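Local coordinates for signal recognition particle 54 kDa protein (Aeropyrum pernix, PDB 7EPK) that belongs to the SRP54 family of signal recognition particle proteins, joining a helical bundle and a P-loop GTPase-type domain to a helical signal peptide binding domain, at residues A[6-11]-A[24-29]; A[70-75]-A[298-303]; A[211-216]-A[234-239]; A[310-315]-A[334-339]. All coordinates share one frame; numbering follows the deposited sequence.

Interaction 1 of 4, residues A[6-11]-A[24-29]; sequences RRAVAK and DAFVKD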
loop_
_atom_site.group_PDB
_atom_site.type_symbol
_atom_site.label_atom_id
_atom_site.label_comp_id
_atom_site.label_asym_id
_atom_site.label_seq_id
_atom_site.Cartn_x
_atom_site.Cartn_y
_atom_site.Cartn_z
ATOM N N ARG A 6 -9.883 -9.189 14.176
ATOM C CA ARG A 6 -10.880 -8.087 14.156
ATOM C C ARG A 6 -11.392 -7.920 15.600
ATOM O O ARG A 6 -11.112 -6.857 16.186
ATOM C CB ARG A 6 -11.951 -8.375 13.093
ATOM C CG ARG A 6 -13.006 -7.290 12.917
ATOM C CD ARG A 6 -13.384 -6.979 11.473
ATOM N NE ARG A 6 -13.913 -8.095 10.681
ATOM C CZ ARG A 6 -13.301 -8.691 9.644
ATOM N NH1 ARG A 6 -12.093 -8.318 9.248
ATOM N NH2 ARG A 6 -13.904 -9.680 9.001
ATOM N N ARG A 7 -12.021 -8.957 16.179
ATOM C CA ARG A 7 -12.640 -8.964 17.541
ATOM C C ARG A 7 -11.654 -8.429 18.585
ATOM O O ARG A 7 -12.082 -7.598 19.420
ATOM C CB ARG A 7 -13.073 -10.369 17.982
ATOM C CG ARG A 7 -14.528 -10.717 17.689
ATOM C CD ARG A 7 -14.961 -12.066 18.258
ATOM N NE ARG A 7 -14.091 -13.184 17.876
ATOM C CZ ARG A 7 -13.131 -13.723 18.639
ATOM N NH1 ARG A 7 -12.889 -13.262 19.858
ATOM N NH2 ARG A 7 -12.410 -14.728 18.167
ATOM N N ALA A 8 -10.399 -8.895 18.539
ATOM C CA ALA A 8 -9.276 -8.421 19.387
ATOM C C ALA A 8 -9.102 -6.909 19.229
ATOM O O ALA A 8 -9.001 -6.209 20.262
ATOM C CB ALA A 8 -7.996 -9.131 19.039
ATOM N N VAL A 9 -9.053 -6.405 17.999
ATOM C CA VAL A 9 -8.840 -4.943 17.791
ATOM C C VAL A 9 -10.000 -4.187 18.453
ATOM O O VAL A 9 -9.741 -3.170 19.140
ATOM C CB VAL A 9 -8.657 -4.573 16.306
ATOM C CG1 VAL A 9 -8.671 -3.057 16.108
ATOM C CG2 VAL A 9 -7.377 -5.177 15.736
ATOM N N ALA A 10 -11.220 -4.690 18.273
ATOM C CA ALA A 10 -12.460 -4.087 18.809
ATOM C C ALA A 10 -12.444 -4.138 20.345
ATOM O O ALA A 10 -12.804 -3.129 20.972
ATOM C CB ALA A 10 -13.667 -4.789 18.219
ATOM N N LYS A 11 -12.073 -5.276 20.943
ATOM C CA LYS A 11 -11.914 -5.385 22.418
ATOM C C LYS A 11 -10.877 -4.341 22.838
ATOM O O LYS A 11 -11.247 -3.448 23.628
ATOM C CB LYS A 11 -11.520 -6.796 22.859
ATOM C CG LYS A 11 -11.565 -7.040 24.362
ATOM C CD LYS A 11 -11.212 -8.466 24.777
ATOM C CE LYS A 11 -9.853 -8.926 24.282
ATOM N NZ LYS A 11 -9.579 -10.340 24.631
ATOM N N ASP A 24 -1.033 -6.295 26.437
ATOM C CA ASP A 24 -0.474 -7.659 26.667
ATOM C C ASP A 24 -1.458 -8.705 26.125
ATOM O O ASP A 24 -1.022 -9.732 25.540
ATOM C CB ASP A 24 -0.212 -7.913 28.154
ATOM C CG ASP A 24 0.976 -7.157 28.724
ATOM O OD1 ASP A 24 1.906 -6.815 27.936
ATOM O OD2 ASP A 24 0.956 -6.897 29.955
ATOM N N ALA A 25 -2.749 -8.458 26.327
ATOM C CA ALA A 25 -3.837 -9.383 25.932
ATOM C C ALA A 25 -4.042 -9.314 24.417
ATOM O O ALA A 25 -4.510 -10.301 23.813
ATOM C CB ALA A 25 -5.118 -9.039 26.667
ATOM N N PHE A 26 -3.816 -8.137 23.857
ATOM C CA PHE A 26 -4.045 -7.883 22.421
ATOM C C PHE A 26 -2.876 -8.529 21.692
ATOM O O PHE A 26 -3.163 -9.288 20.778
ATOM C CB PHE A 26 -4.180 -6.395 22.105
ATOM C CG PHE A 26 -4.183 -6.141 20.629
ATOM C CD1 PHE A 26 -5.365 -6.230 19.910
ATOM C CD2 PHE A 26 -3.004 -5.875 19.950
ATOM C CE1 PHE A 26 -5.372 -6.023 18.538
ATOM C CE2 PHE A 26 -3.015 -5.659 18.581
ATOM C CZ PHE A 26 -4.197 -5.734 17.875
ATOM N N VAL A 27 -1.637 -8.296 22.140
ATOM C CA VAL A 27 -0.430 -8.941 21.554
ATOM C C VAL A 27 -0.616 -10.463 21.630
ATOM O O VAL A 27 -0.418 -11.135 20.598
ATOM C CB VAL A 27 0.862 -8.455 22.232
ATOM C CG1 VAL A 27 2.038 -9.388 21.985
ATOM C CG2 VAL A 27 1.217 -7.038 21.786
ATOM N N LYS A 28 -1.057 -10.974 22.781
ATOM C CA LYS A 28 -1.345 -12.417 22.993
ATOM C C LYS A 28 -2.339 -12.891 21.921
ATOM O O LYS A 28 -2.003 -13.835 21.233
ATOM C CB LYS A 28 -1.845 -12.649 24.425
ATOM C CG LYS A 28 -2.261 -14.077 24.762
ATOM C CD LYS A 28 -3.137 -14.186 26.005
ATOM C CE LYS A 28 -4.634 -14.162 25.727
ATOM N NZ LYS A 28 -5.144 -12.843 25.265
ATOM N N ASP A 29 -3.509 -12.254 21.786
ATOM C CA ASP A 29 -4.580 -12.632 20.817
ATOM C C ASP A 29 -3.983 -12.654 19.410
ATOM O O ASP A 29 -4.064 -13.700 18.764
ATOM C CB ASP A 29 -5.776 -11.670 20.820
ATOM C CG ASP A 29 -6.896 -12.004 21.791
ATOM O OD1 ASP A 29 -6.930 -13.160 22.278
ATOM O OD2 ASP A 29 -7.739 -11.105 22.050
#

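Interaction 2 of 4, residues A[70-75]-A[298-303]; sequences MIKIVY and SLLERI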
loop_
_atom_site.group_PDB
_atom_site.type_symbol
_atom_site.label_atom_id
_atom_site.label_comp_id
_atom_site.label_asym_id
_atom_site.label_seq_id
_atom_site.Cartn_x
_atom_site.Cartn_y
_atom_site.Cartn_z
ATOM N N MET A 70 -1.269 2.644 19.346
ATOM C CA MET A 70 -0.700 1.282 19.437
ATOM C C MET A 70 -1.197 0.506 18.219
ATOM O O MET A 70 -0.384 -0.216 17.644
ATOM C CB MET A 70 -1.101 0.556 20.730
ATOM C CG MET A 70 -0.433 -0.793 20.877
ATOM S SD MET A 70 1.361 -0.674 20.906
ATOM C CE MET A 70 1.733 -2.367 21.359
ATOM N N ILE A 71 -2.467 0.662 17.846
ATOM C CA ILE A 71 -3.031 -0.006 16.645
ATOM C C ILE A 71 -2.319 0.548 15.401
ATOM O O ILE A 71 -2.008 -0.246 14.502
ATOM C CB ILE A 71 -4.552 0.160 16.588
ATOM C CG1 ILE A 71 -5.217 -0.572 17.747
ATOM C CG2 ILE A 71 -5.091 -0.319 15.245
ATOM C CD1 ILE A 71 -4.872 -2.044 17.787
ATOM N N LYS A 72 -2.034 1.847 15.377
ATOM C CA LYS A 72 -1.304 2.511 14.269
ATOM C C LYS A 72 0.078 1.866 14.131
ATOM O O LYS A 72 0.604 1.841 13.009
ATOM C CB LYS A 72 -1.231 4.014 14.546
ATOM C CG LYS A 72 -0.220 4.814 13.738
ATOM C CD LYS A 72 -0.704 5.229 12.379
ATOM C CE LYS A 72 -0.065 6.525 11.949
ATOM N NZ LYS A 72 1.360 6.569 12.360
ATOM N N ILE A 73 0.651 1.385 15.229
ATOM C CA ILE A 73 1.974 0.701 15.246
ATOM C C ILE A 73 1.791 -0.767 14.841
ATOM O O ILE A 73 2.689 -1.305 14.158
ATOM C CB ILE A 73 2.649 0.823 16.624
ATOM C CG1 ILE A 73 3.248 2.219 16.831
ATOM C CG2 ILE A 73 3.688 -0.272 16.792
ATOM C CD1 ILE A 73 3.973 2.403 18.163
ATOM N N VAL A 74 0.692 -1.406 15.251
ATOM C CA VAL A 74 0.445 -2.848 14.947
ATOM C C VAL A 74 0.232 -2.969 13.428
ATOM O O VAL A 74 1.013 -3.676 12.775
ATOM C CB VAL A 74 -0.708 -3.407 15.806
ATOM C CG1 VAL A 74 -1.256 -4.732 15.307
ATOM C CG2 VAL A 74 -0.263 -3.551 17.258
ATOM N N TYR A 75 -0.730 -2.221 12.886
ATOM C CA TYR A 75 -0.965 -2.038 11.434
ATOM C C TYR A 75 0.392 -1.854 10.736
ATOM O O TYR A 75 0.820 -2.738 9.984
ATOM C CB TYR A 75 -1.934 -0.873 11.195
ATOM C CG TYR A 75 -2.014 -0.374 9.771
ATOM C CD1 TYR A 75 -2.631 -1.116 8.776
ATOM C CD2 TYR A 75 -1.476 0.852 9.409
ATOM C CE1 TYR A 75 -2.706 -0.659 7.464
ATOM C CE2 TYR A 75 -1.547 1.323 8.107
ATOM C CZ TYR A 75 -2.161 0.566 7.123
ATOM O OH TYR A 75 -2.223 1.038 5.840
ATOM N N SER A 298 -11.005 4.950 10.211
ATOM C CA SER A 298 -11.518 5.913 11.227
ATOM C C SER A 298 -10.357 6.384 12.124
ATOM O O SER A 298 -10.202 7.615 12.334
ATOM C CB SER A 298 -12.659 5.334 12.046
ATOM O OG SER A 298 -12.882 6.100 13.229
ATOM N N LEU A 299 -9.552 5.433 12.598
ATOM C CA LEU A 299 -8.467 5.649 13.593
ATOM C C LEU A 299 -7.334 6.466 12.967
ATOM O O LEU A 299 -6.755 7.293 13.685
ATOM C CB LEU A 299 -7.987 4.271 14.053
ATOM C CG LEU A 299 -6.862 4.221 15.075
ATOM C CD1 LEU A 299 -6.996 2.948 15.892
ATOM C CD2 LEU A 299 -5.488 4.304 14.414
ATOM N N LEU A 300 -7.003 6.241 11.693
ATOM C CA LEU A 300 -5.845 6.938 11.057
ATOM C C LEU A 300 -6.220 8.394 10.791
ATOM O O LEU A 300 -5.318 9.220 10.892
ATOM C CB LEU A 300 -5.395 6.227 9.777
ATOM C CG LEU A 300 -4.142 5.360 9.916
ATOM C CD1 LEU A 300 -4.413 4.124 10.752
ATOM C CD2 LEU A 300 -3.613 4.950 8.550
ATOM N N GLU A 301 -7.494 8.688 10.494
ATOM C CA GLU A 301 -7.997 10.086 10.348
ATOM C C GLU A 301 -8.101 10.720 11.744
ATOM O O GLU A 301 -7.480 11.778 11.945
ATOM C CB GLU A 301 -9.307 10.155 9.551
ATOM C CG GLU A 301 -9.100 10.496 8.074
ATOM C CD GLU A 301 -8.555 11.892 7.787
ATOM O OE1 GLU A 301 -7.587 12.005 6.997
ATOM O OE2 GLU A 301 -9.098 12.871 8.351
ATOM N N ARG A 302 -8.805 10.074 12.679
ATOM C CA ARG A 302 -8.877 10.462 14.118
ATOM C C ARG A 302 -7.495 10.934 14.613
ATOM O O ARG A 302 -7.470 11.889 15.401
ATOM C CB ARG A 302 -9.415 9.283 14.935
ATOM C CG ARG A 302 -9.627 9.552 16.418
ATOM C CD ARG A 302 -10.629 8.589 17.043
ATOM N NE ARG A 302 -10.227 7.195 16.875
ATOM C CZ ARG A 302 -11.042 6.159 16.633
ATOM N NH1 ARG A 302 -10.542 4.940 16.496
ATOM N NH2 ARG A 302 -12.348 6.329 16.518
ATOM N N ILE A 303 -6.393 10.324 14.151
ATOM C CA ILE A 303 -4.990 10.713 14.499
ATOM C C ILE A 303 -4.559 11.924 13.660
ATOM O O ILE A 303 -4.031 12.871 14.255
ATOM C CB ILE A 303 -4.003 9.533 14.332
ATOM C CG1 ILE A 303 -4.186 8.460 15.415
ATOM C CG2 ILE A 303 -2.563 10.027 14.287
ATOM C CD1 ILE A 303 -3.297 7.237 15.240
#

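Interaction 3 of 4, residues A[211-216]-A[234-239]; sequences DEVALV and KSTPIG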
loop_
_atom_site.group_PDB
_atom_site.type_symbol
_atom_site.label_atom_id
_atom_site.label_comp_id
_atom_site.label_asym_id
_atom_site.label_seq_id
_atom_site.Cartn_x
_atom_site.Cartn_y
_atom_site.Cartn_z
ATOM N N ASP A 211 10.243 -12.694 -18.607
ATOM C CA ASP A 211 10.480 -11.384 -17.943
ATOM C C ASP A 211 10.119 -11.526 -16.449
ATOM O O ASP A 211 10.711 -10.807 -15.623
ATOM C CB ASP A 211 9.777 -10.262 -18.725
ATOM C CG ASP A 211 10.369 -9.985 -20.116
ATOM O OD1 ASP A 211 11.563 -9.568 -20.192
ATOM O OD2 ASP A 211 9.627 -10.137 -21.131
ATOM N N GLU A 212 9.249 -12.476 -16.109
ATOM C CA GLU A 212 8.677 -12.680 -14.757
ATOM C C GLU A 212 8.347 -14.172 -14.636
ATOM O O GLU A 212 7.433 -14.619 -15.337
ATOM C CB GLU A 212 7.439 -11.783 -14.571
ATOM C CG GLU A 212 6.637 -11.959 -13.270
ATOM C CD GLU A 212 5.314 -11.159 -13.154
ATOM O OE1 GLU A 212 5.129 -10.184 -13.929
ATOM O OE2 GLU A 212 4.423 -11.511 -12.303
ATOM N N VAL A 213 9.079 -14.925 -13.810
ATOM C CA VAL A 213 8.678 -16.305 -13.423
ATOM C C VAL A 213 7.790 -16.194 -12.183
ATOM O O VAL A 213 8.250 -15.694 -11.157
ATOM C CB VAL A 213 9.902 -17.208 -13.194
ATOM C CG1 VAL A 213 9.486 -18.551 -12.639
ATOM C CG2 VAL A 213 10.737 -17.393 -14.455
ATOM N N ALA A 214 6.532 -16.587 -12.278
ATOM C CA ALA A 214 5.579 -16.525 -11.151
ATOM C C ALA A 214 5.441 -17.926 -10.572
ATOM O O ALA A 214 5.126 -18.819 -11.328
ATOM C CB ALA A 214 4.243 -16.001 -11.601
ATOM N N LEU A 215 5.716 -18.085 -9.284
ATOM C CA LEU A 215 5.406 -19.311 -8.521
ATOM C C LEU A 215 3.945 -19.253 -8.094
ATOM O O LEU A 215 3.585 -18.329 -7.388
ATOM C CB LEU A 215 6.309 -19.404 -7.295
ATOM C CG LEU A 215 6.023 -20.611 -6.417
ATOM C CD1 LEU A 215 6.193 -21.914 -7.191
ATOM C CD2 LEU A 215 6.930 -20.597 -5.201
ATOM N N VAL A 216 3.134 -20.202 -8.531
ATOM C CA VAL A 216 1.706 -20.258 -8.133
ATOM C C VAL A 216 1.589 -21.299 -7.023
ATOM O O VAL A 216 2.014 -22.447 -7.236
ATOM C CB VAL A 216 0.807 -20.557 -9.339
ATOM C CG1 VAL A 216 -0.610 -20.845 -8.907
ATOM C CG2 VAL A 216 0.839 -19.413 -10.336
ATOM N N LYS A 234 15.455 -22.574 -7.653
ATOM C CA LYS A 234 16.762 -23.093 -8.122
ATOM C C LYS A 234 16.706 -23.159 -9.645
ATOM O O LYS A 234 17.609 -22.604 -10.282
ATOM C CB LYS A 234 17.048 -24.453 -7.474
ATOM C CG LYS A 234 18.501 -24.914 -7.469
ATOM C CD LYS A 234 18.705 -26.262 -6.791
ATOM C CE LYS A 234 19.819 -26.268 -5.762
ATOM N NZ LYS A 234 19.553 -27.228 -4.664
ATOM N N SER A 235 15.665 -23.790 -10.194
ATOM C CA SER A 235 15.508 -24.095 -11.649
ATOM C C SER A 235 15.167 -22.817 -12.427
ATOM O O SER A 235 15.784 -22.567 -13.461
ATOM C CB SER A 235 14.455 -25.156 -11.878
ATOM O OG SER A 235 13.163 -24.656 -11.561
ATOM N N THR A 236 14.190 -22.058 -11.936
ATOM C CA THR A 236 13.706 -20.795 -12.539
ATOM C C THR A 236 13.577 -19.758 -11.428
ATOM O O THR A 236 12.540 -19.732 -10.748
ATOM C CB THR A 236 12.368 -21.023 -13.250
ATOM O OG1 THR A 236 11.466 -21.501 -12.254
ATOM C CG2 THR A 236 12.474 -22.011 -14.391
ATOM N N PRO A 237 14.640 -18.943 -11.179
ATOM C CA PRO A 237 14.577 -17.857 -10.195
ATOM C C PRO A 237 13.213 -17.157 -10.162
ATOM O O PRO A 237 12.841 -16.573 -11.159
ATOM C CB PRO A 237 15.690 -16.918 -10.675
ATOM C CG PRO A 237 16.747 -17.889 -11.192
ATOM C CD PRO A 237 15.978 -19.061 -11.787
ATOM N N ILE A 238 12.511 -17.256 -9.031
ATOM C CA ILE A 238 11.155 -16.672 -8.840
ATOM C C ILE A 238 11.254 -15.149 -8.754
ATOM O O ILE A 238 12.122 -14.651 -8.019
ATOM C CB ILE A 238 10.484 -17.194 -7.564
ATOM C CG1 ILE A 238 10.450 -18.725 -7.479
ATOM C CG2 ILE A 238 9.106 -16.556 -7.433
ATOM C CD1 ILE A 238 9.903 -19.398 -8.703
ATOM N N GLY A 239 10.335 -14.456 -9.424
ATOM C CA GLY A 239 10.213 -12.990 -9.441
ATOM C C GLY A 239 8.851 -12.574 -8.931
ATOM O O GLY A 239 8.714 -11.423 -8.495
#

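Interaction 4 of 4, residues A[310-315]-A[334-339]; sequences GELDRA and RAMRKL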
loop_
_atom_site.group_PDB
_atom_site.type_symbol
_atom_site.label_atom_id
_atom_site.label_comp_id
_atom_site.label_asym_id
_atom_site.label_seq_id
_atom_site.Cartn_x
_atom_site.Cartn_y
_atom_site.Cartn_z
ATOM N N GLY A 310 -2.795 20.185 16.245
ATOM C CA GLY A 310 -1.525 20.413 16.965
ATOM C C GLY A 310 -0.660 21.481 16.306
ATOM O O GLY A 310 -0.074 22.311 17.047
ATOM N N GLU A 311 -0.560 21.462 14.968
ATOM C CA GLU A 311 0.123 22.523 14.173
ATOM C C GLU A 311 -0.624 23.850 14.360
ATOM O O GLU A 311 0.037 24.869 14.601
ATOM C CB GLU A 311 0.225 22.174 12.687
ATOM C CG GLU A 311 1.560 21.568 12.290
ATOM C CD GLU A 311 2.745 22.519 12.306
ATOM O OE1 GLU A 311 3.249 22.871 11.211
ATOM O OE2 GLU A 311 3.171 22.896 13.412
ATOM N N LEU A 312 -1.955 23.840 14.283
ATOM C CA LEU A 312 -2.773 25.054 14.544
ATOM C C LEU A 312 -2.587 25.491 15.999
ATOM O O LEU A 312 -2.419 26.699 16.217
ATOM C CB LEU A 312 -4.242 24.765 14.237
ATOM C CG LEU A 312 -5.169 25.975 14.306
ATOM C CD1 LEU A 312 -4.765 27.039 13.296
ATOM C CD2 LEU A 312 -6.613 25.568 14.085
ATOM N N ASP A 313 -2.604 24.542 16.941
ATOM C CA ASP A 313 -2.345 24.764 18.390
ATOM C C ASP A 313 -1.095 25.628 18.565
ATOM O O ASP A 313 -1.202 26.693 19.217
ATOM C CB ASP A 313 -2.169 23.436 19.135
ATOM C CG ASP A 313 -2.106 23.572 20.648
ATOM O OD1 ASP A 313 -0.976 23.713 21.172
ATOM O OD2 ASP A 313 -3.185 23.534 21.287
ATOM N N ARG A 314 0.039 25.176 18.017
ATOM C CA ARG A 314 1.339 25.886 18.115
ATOM C C ARG A 314 1.211 27.244 17.411
ATOM O O ARG A 314 1.688 28.236 17.966
ATOM C CB ARG A 314 2.479 25.037 17.541
ATOM C CG ARG A 314 3.807 25.775 17.467
ATOM C CD ARG A 314 5.010 24.856 17.473
ATOM N NE ARG A 314 5.224 24.227 16.180
ATOM C CZ ARG A 314 5.774 24.820 15.123
ATOM N NH1 ARG A 314 6.164 26.084 15.182
ATOM N NH2 ARG A 314 5.925 24.141 13.999
ATOM N N ALA A 315 0.560 27.293 16.249
ATOM C CA ALA A 315 0.460 28.504 15.403
ATOM C C ALA A 315 -0.300 29.602 16.154
ATOM O O ALA A 315 0.192 30.744 16.163
ATOM C CB ALA A 315 -0.202 28.172 14.094
ATOM N N ARG A 334 -1.113 26.687 6.242
ATOM C CA ARG A 334 -0.985 25.251 5.868
ATOM C C ARG A 334 -1.923 24.427 6.753
ATOM O O ARG A 334 -2.723 23.669 6.212
ATOM C CB ARG A 334 0.441 24.727 6.029
ATOM C CG ARG A 334 0.584 23.251 5.671
ATOM C CD ARG A 334 2.014 22.732 5.733
ATOM N NE ARG A 334 2.102 21.459 6.443
ATOM C CZ ARG A 334 1.865 21.288 7.749
ATOM N NH1 ARG A 334 1.510 22.305 8.524
ATOM N NH2 ARG A 334 1.980 20.081 8.279
ATOM N N ALA A 335 -1.834 24.621 8.068
ATOM C CA ALA A 335 -2.626 23.906 9.097
ATOM C C ALA A 335 -4.127 24.127 8.858
ATOM O O ALA A 335 -4.879 23.130 8.802
ATOM C CB ALA A 335 -2.201 24.350 10.484
ATOM N N MET A 336 -4.541 25.386 8.722
ATOM C CA MET A 336 -5.962 25.794 8.537
ATOM C C MET A 336 -6.517 25.193 7.236
ATOM O O MET A 336 -7.621 24.587 7.280
ATOM C CB MET A 336 -6.077 27.319 8.479
ATOM C CG MET A 336 -5.772 27.991 9.790
ATOM S SD MET A 336 -5.669 29.764 9.569
ATOM C CE MET A 336 -7.416 30.151 9.532
ATOM N N ARG A 337 -5.781 25.346 6.131
ATOM C CA ARG A 337 -6.160 24.797 4.801
ATOM C C ARG A 337 -6.569 23.320 4.936
ATOM O O ARG A 337 -7.775 23.056 4.875
ATOM C CB ARG A 337 -5.019 25.012 3.806
ATOM C CG ARG A 337 -4.907 26.447 3.313
ATOM C CD ARG A 337 -3.941 26.574 2.160
ATOM N NE ARG A 337 -4.379 25.758 1.043
ATOM C CZ ARG A 337 -3.702 25.604 -0.083
ATOM N NH1 ARG A 337 -2.542 26.220 -0.264
ATOM N NH2 ARG A 337 -4.199 24.828 -1.029
ATOM N N LYS A 338 -5.630 22.388 5.124
ATOM C CA LYS A 338 -5.982 20.966 5.392
ATOM C C LYS A 338 -6.505 20.881 6.822
ATOM O O LYS A 338 -5.699 20.602 7.721
ATOM C CB LYS A 338 -4.857 19.947 5.132
ATOM C CG LYS A 338 -3.443 20.260 5.612
ATOM C CD LYS A 338 -2.366 19.538 4.793
ATOM C CE LYS A 338 -2.500 19.732 3.288
ATOM N NZ LYS A 338 -1.538 18.914 2.506
ATOM N N LEU A 339 -7.801 21.163 6.984
ATOM C CA LEU A 339 -8.569 21.074 8.251
ATOM C C LEU A 339 -10.040 21.395 7.962
ATOM O O LEU A 339 -10.881 20.533 8.244
ATOM C CB LEU A 339 -7.978 22.041 9.282
ATOM C CG LEU A 339 -8.113 21.648 10.755
ATOM C CD1 LEU A 339 -8.196 20.140 10.951
ATOM C CD2 LEU A 339 -6.950 22.205 11.559
#

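Interaction 1 of 4, residues A[6-11]-A[24-29]
Ala8 and Val9 of helix 4-13 meet Phe26 and Asp29 of helix 19-36, and Lys11 reaches over to the same aspartate. The Phe26 ring is approached at its edge: the CG2 branch of Val9 lies 3.5 Å from Phe26 CE1, and Ala8 O sits near the ring plane, 3.7 Å from Phe26 CD1. Phe26 has CG anti to its backbone N (chi1 171°), which brings the ring alongside Val9, both side chains pointing the same way. A methyl group is all that Ala8 offers, and this small size lets the Asp29 side chain lie directly against it, with Ala8 CB 3.8 Å from Asp29 CB.

Above this apolar layer Lys11, a long chain at the exposed margin, crosses Asp29 at about a right angle. Its NZ donates to Asp29 OD2 at 3.3 Å, coming to the syn side and 21° out of the carboxylate plane. The other oxygen, OD1, is bridged by Arg32, while Lys28 NZ makes only a weak bond to it; Lys28 NZ also bonds Ala25 O at 3.0 Å, on a lone pair in the carbonyl plane, an oxygen that the amide of Asp29 uses too. Three basic side chains thus gather round one carboxylate, which would probably keep it ionised.

Further in, Phe26 also meets the ring of Phe12 and rests on Ile71 and Val74 of helix 66-81. The axes of the two short segments approach to 9.7 Å and run almost antiparallel, forming the helical hairpin that opens the N-terminal helical bundle of SRP54-type proteins.

Interaction 2 of 4, residues A[70-75]-A[298-303]
Where the N-terminal helical bundle leans on the long helix 293-320, Ile71, Lys72 and Tyr75 receive Leu299, Leu300 and Ile303. The helical segments cross at -123° with their axes 10.4 Å apart, and no hydrogen bond links them, so leucine and isoleucine methyls rest on the Ile71 side chain, the Lys72 methylenes and the Tyr75 ring. Leu299 comes across Ile71 at about a right angle; its CD1 lies 3.8 Å from Ile71 CB and equally near Ile71 CG2. Leu300 divides its two methyls, CD1 reaching Lys72 CD at 4.2 Å and CD2 reaching Tyr75 CE2 at the same distance.

Ile303 places CD1 3.9 Å from Lys72 CB. Lysine suits this half-covered place because its methylenes supply apolar surface while the chain, bent at chi2 (83°), carries NZ off to a salt bridge with Glu76 of its own helix. Tyr75 combines packing with a weak hydrogen bond from OH to Arg284 O. Between the helices, Arg302 and Asp68 form a salt bridge beside the apolar patch.

Behind it Ile71 touches Phe12, and both Ile71 and Leu299 touch Leu13. Such docking of helix 293-320 onto the N-terminal bundle is consistent with the close N-G pairing of SRP-type proteins.

Interaction 3 of 4, residues A[211-216]-A[234-239]
This is a buried strand-to-turn contact on the nucleotide-binding domain's sheet: Val213 of strand 212-218 is met by Thr236, the carbonyl of Pro237 and Ile238, all on the chain that leaves helix 225-235; Leu215 is met by Ile238, while Gly239 bonds to the strand's edge. The single hydrogen bond across it runs from Gly239 N to Val213 O, 3.0 Å long and nearly straight at 170°, with the donor in the carbonyl plane. Val213 is also bonded through its backbone to Ser240, so the incoming chain is already being drawn into the sheet.

Val213 is the most deeply embraced side chain. Its CB lies 3.6 Å from Pro237 O, and its CG1, anti to the backbone N at chi1 173°, lies 3.6 Å from Thr236 OG1. That hydroxyl is set between the backbone N and carbonyl carbon of Thr236 and is hydrogen-bonded to Phe232 O, one turn back. Ser235 OG also bonds Phe232 O, so two hydroxyls meet one carbonyl near the end of the helix.

The arrangement closes a beta-alpha-beta crossover, strand 212-218, helix 225-235 and the neighbouring parallel strand 240-244, as in other P-loop NTPase folds. Ile238 lies against both strand residues: its CD1 is 4.0 Å from Val213 CG1 and 3.9 Å from Leu215 CB. Beta-branched and aliphatic residues suit a buried sheet face, and Val102 adds to the same layer.

Leu215 touches residues of the probable P-loop, its side chain about 10 Å from the bound GDP.

Interaction 4 of 4, residues A[310-315]-A[334-339]
In the helical region that carries the signal peptide binding family sequence, helix 293-320 packs on helix 326-337 and the turn after it, with Glu311 and Leu312 meeting Arg334, Ala335, Met336 and Leu339. Leu312 supplies the apolar part. With CG anti to its backbone N (chi1 -173°), it spreads two methyls: CD1 lies 3.8 Å from Met336 CG, and CD2 lies 4.2 Å from Leu339 CD2. Small Ala335 lets the backbones come close, its CB 3.8 Å from Leu312 N and 3.9 Å from Glu311 CB.

Toward solvent the chemistry turns ionic. Arg334 crosses Glu311 at about a right angle and makes a salt bridge from NH1 to Glu311 OE1 at 3.3 Å, the carboxylate and guanidinium planes 62° apart. The second oxygen, OE2, pairs with Arg314 NH2 at 3.1 Å, so one glutamate is shared by two arginines and is probably kept ionised.

Beyond, Leu312 also touches Leu342, and flexible Met336 fits against Leu363 and Met370. Lys338 centres an inverse gamma turn, which swings Leu339 back to Leu312. The contact pairs two successive helices, consistent with the all-helical signal peptide binding domain of SRP54 proteins, to which 334-339 belongs.

In the fold
Interactions 1 and 2 form one continuous body, for Phe26 touches both Val74 and Ile71, and Val9 also reaches Ile71. Interaction 4 shares helix 293-320 with interaction 2, their centres about 20 Å apart, so this helix carries contact from the bundle to the signal peptide binding domain. Interaction 3 stands apart, its centre about 36 Å from that of interaction 2, yet along the chain it is nested inside the loop that interaction 2 closes. Interactions 1 and 3 are buried, 2 and 4 partly buried. The three helical contacts are mainly side-chain packing, 1 and 4 adding salt bridges at exposed margins, while 3 uses a backbone hydrogen bond.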